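Local coordinates for receptor-like protein kinase ANXUR1 (Arabidopsis thaliana, PDB 6FIG) that is a malectin-like receptor kinase of plant reproduction, whose extracellular part probably senses signals at the cell surface, at residues D71-L76 with S127-D132. Numbering follows the deposited sequence.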
loop_
_atom_site.group_PDB
_atom_site.type_symbol
_atom_site.label_atom_id
_atom_site.label_comp_id
_atom_site.label_asym_id
_atom_site.label_seq_id
_atom_site.Cartn_x
_atom_site.Cartn_y
_atom_site.Cartn_z
ATOM N N ASP A 71 14.948 1.032 14.330
ATOM C CA ASP A 71 15.920 1.745 13.530
ATOM C C ASP A 71 15.279 2.572 12.408
ATOM O O ASP A 71 15.997 3.125 11.590
ATOM C CB ASP A 71 16.949 0.762 12.949
ATOM C CG ASP A 71 16.325 -0.286 12.041
ATOM O OD1 ASP A 71 15.140 -0.643 12.219
ATOM O OD2 ASP A 71 17.052 -0.792 11.173
ATOM N N LYS A 72 13.947 2.648 12.376
ATOM C CA LYS A 72 13.229 3.324 11.302
ATOM C C LYS A 72 12.453 4.526 11.816
ATOM O O LYS A 72 12.027 4.583 12.980
ATOM C CB LYS A 72 12.249 2.365 10.600
ATOM C CG LYS A 72 12.882 1.101 10.040
ATOM C CD LYS A 72 13.846 1.365 8.905
ATOM C CE LYS A 72 14.487 0.067 8.424
ATOM N NZ LYS A 72 15.332 0.263 7.226
ATOM N N ARG A 73 12.263 5.485 10.921
ATOM C CA ARG A 73 11.446 6.653 11.172
ATOM C C ARG A 73 9.976 6.291 10.954
ATOM O O ARG A 73 9.680 5.392 10.149
ATOM C CB ARG A 73 11.913 7.765 10.210
ATOM C CG ARG A 73 11.163 9.064 10.272
ATOM C CD ARG A 73 11.840 10.178 9.500
ATOM N NE ARG A 73 12.995 10.735 10.189
ATOM C CZ ARG A 73 12.945 11.655 11.156
ATOM N NH1 ARG A 73 11.792 12.115 11.613
ATOM N NH2 ARG A 73 14.085 12.094 11.692
ATOM N N HIS A 74 9.087 6.946 11.704
ATOM C CA HIS A 74 7.634 6.727 11.577
ATOM C C HIS A 74 6.847 7.980 11.458
ATOM O O HIS A 74 7.166 8.993 12.098
ATOM C CB HIS A 74 7.109 5.934 12.774
ATOM C CG HIS A 74 7.668 4.570 12.833
ATOM N ND1 HIS A 74 8.912 4.312 13.362
ATOM C CD2 HIS A 74 7.202 3.397 12.347
ATOM C CE1 HIS A 74 9.185 3.029 13.204
ATOM N NE2 HIS A 74 8.166 2.452 12.582
ATOM N N LEU A 75 5.803 7.926 10.637
ATOM C CA LEU A 75 4.727 8.883 10.729
ATOM C C LEU A 75 3.744 8.425 11.791
ATOM O O LEU A 75 3.395 7.232 11.861
ATOM C CB LEU A 75 3.955 9.017 9.425
ATOM C CG LEU A 75 4.553 9.787 8.301
ATOM C CD1 LEU A 75 3.665 9.750 7.066
ATOM C CD2 LEU A 75 4.876 11.232 8.676
ATOM N N LEU A 76 3.327 9.355 12.636
ATOM C CA LEU A 76 2.282 9.123 13.623
ATOM C C LEU A 76 1.213 10.136 13.357
ATOM O O LEU A 76 1.504 11.353 13.331
ATOM C CB LEU A 76 2.817 9.274 15.039
ATOM C CG LEU A 76 1.784 9.328 16.166
ATOM C CD1 LEU A 76 1.071 7.986 16.320
ATOM C CD2 LEU A 76 2.443 9.692 17.487
ATOM N N SER A 127 6.514 13.180 12.475
ATOM C CA SER A 127 7.519 12.279 11.970
ATOM C C SER A 127 8.537 12.069 13.073
ATOM O O SER A 127 9.256 13.005 13.465
ATOM C CB SER A 127 8.204 12.785 10.704
ATOM O OG SER A 127 9.206 11.864 10.294
ATOM N N LEU A 128 8.554 10.848 13.591
ATOM C CA LEU A 128 9.336 10.500 14.773
ATOM C C LEU A 128 10.644 9.852 14.372
ATOM O O LEU A 128 10.648 8.829 13.665
ATOM C CB LEU A 128 8.534 9.547 15.655
ATOM C CG LEU A 128 7.171 10.085 16.114
ATOM C CD1 LEU A 128 6.453 9.028 16.949
ATOM C CD2 LEU A 128 7.319 11.395 16.888
ATOM N N ALA A 129 11.759 10.416 14.831
ATOM C CA ALA A 129 13.064 9.823 14.568
ATOM C C ALA A 129 13.187 8.412 15.150
ATOM O O ALA A 129 12.485 8.067 16.112
ATOM C CB ALA A 129 14.185 10.713 15.115
ATOM N N PRO A 130 14.097 7.602 14.594
ATOM C CA PRO A 130 14.299 6.258 15.133
ATOM C C PRO A 130 14.564 6.285 16.639
ATOM O O PRO A 130 15.338 7.131 17.100
ATOM C CB PRO A 130 15.527 5.755 14.381
ATOM C CG PRO A 130 15.532 6.502 13.094
ATOM C CD PRO A 130 14.869 7.833 13.362
ATOM N N THR A 131 13.890 5.376 17.343
ATOM C CA THR A 131 13.862 5.249 18.803
ATOM C C THR A 131 14.864 4.230 19.348
ATOM O O THR A 131 15.124 4.216 20.554
ATOM C CB THR A 131 12.464 4.733 19.252
ATOM O OG1 THR A 131 12.119 3.528 18.527
ATOM C CG2 THR A 131 11.396 5.752 19.028
ATOM N N ASP A 132 15.398 3.355 18.487
ATOM C CA ASP A 132 16.076 2.117 18.911
ATOM C C ASP A 132 15.291 1.283 19.940
ATOM O O ASP A 132 15.870 0.595 20.777
ATOM C CB ASP A 132 17.510 2.410 19.374
ATOM C CG ASP A 132 18.387 2.927 18.238
ATOM O OD1 ASP A 132 19.625 2.797 18.322
ATOM O OD2 ASP A 132 17.841 3.461 17.250
HETATM O O HOH W 1 11.693 3.962 15.752
HETATM O O HOH W 2 10.098 6.191 15.103
#
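R73 reaches across to S127 with its guanidinium group, and NH1 gives a hydrogen bond of 2.9 Å to S127 OG. The hydroxyl lies close to the guanidinium plane, at its edge, while A129 takes one face: A129 CA stands over it toward the rim, and A129 CB comes to 3.7 Å from R73 NH2. The arginine leaves its backbone with CG anti to N (chi1 178°) and runs extended until a bend at chi3 (-76°) turns the planar group along the partner strand. S127 OG, also anti to its own N, packs against R73 CD as well, so the hydroxyl touches the last methylene of the arginine as well as its NH1.

The backbones form an antiparallel ladder. H74 and L128 are a hydrogen-bonded pair, with L128 N to H74 O at 2.8 Å and H74 N to L128 O at 3.1 Å; L75 and S127 follow as a non-hydrogen-bonded pair. On the face of H74 and L128, L76 meets L128 obliquely through methyl groups, L76 CD2 lying 4.1 Å from L128 CD1. H74 is tied to the ladder by a water that lies in the ring plane 2.8 Å from H74 ND1 and is also hydrogen-bonded to L128 O. Past the strand end P130 packs over the D71-K72 backbone, and a second water links K72 O to T131 N.

The guanidinium has further partners: E163 in a salt bridge with NE, and the carbonyls of K181 and A183 at NH2. Within the malectin-like region, strand 73-80 lies between strands 122-128 and 151-161, strand 122-128 pairs onward with strand 185-192, and L76 and L128 pack against strands 95-99 and 135-142 of the five-stranded antiparallel sheet.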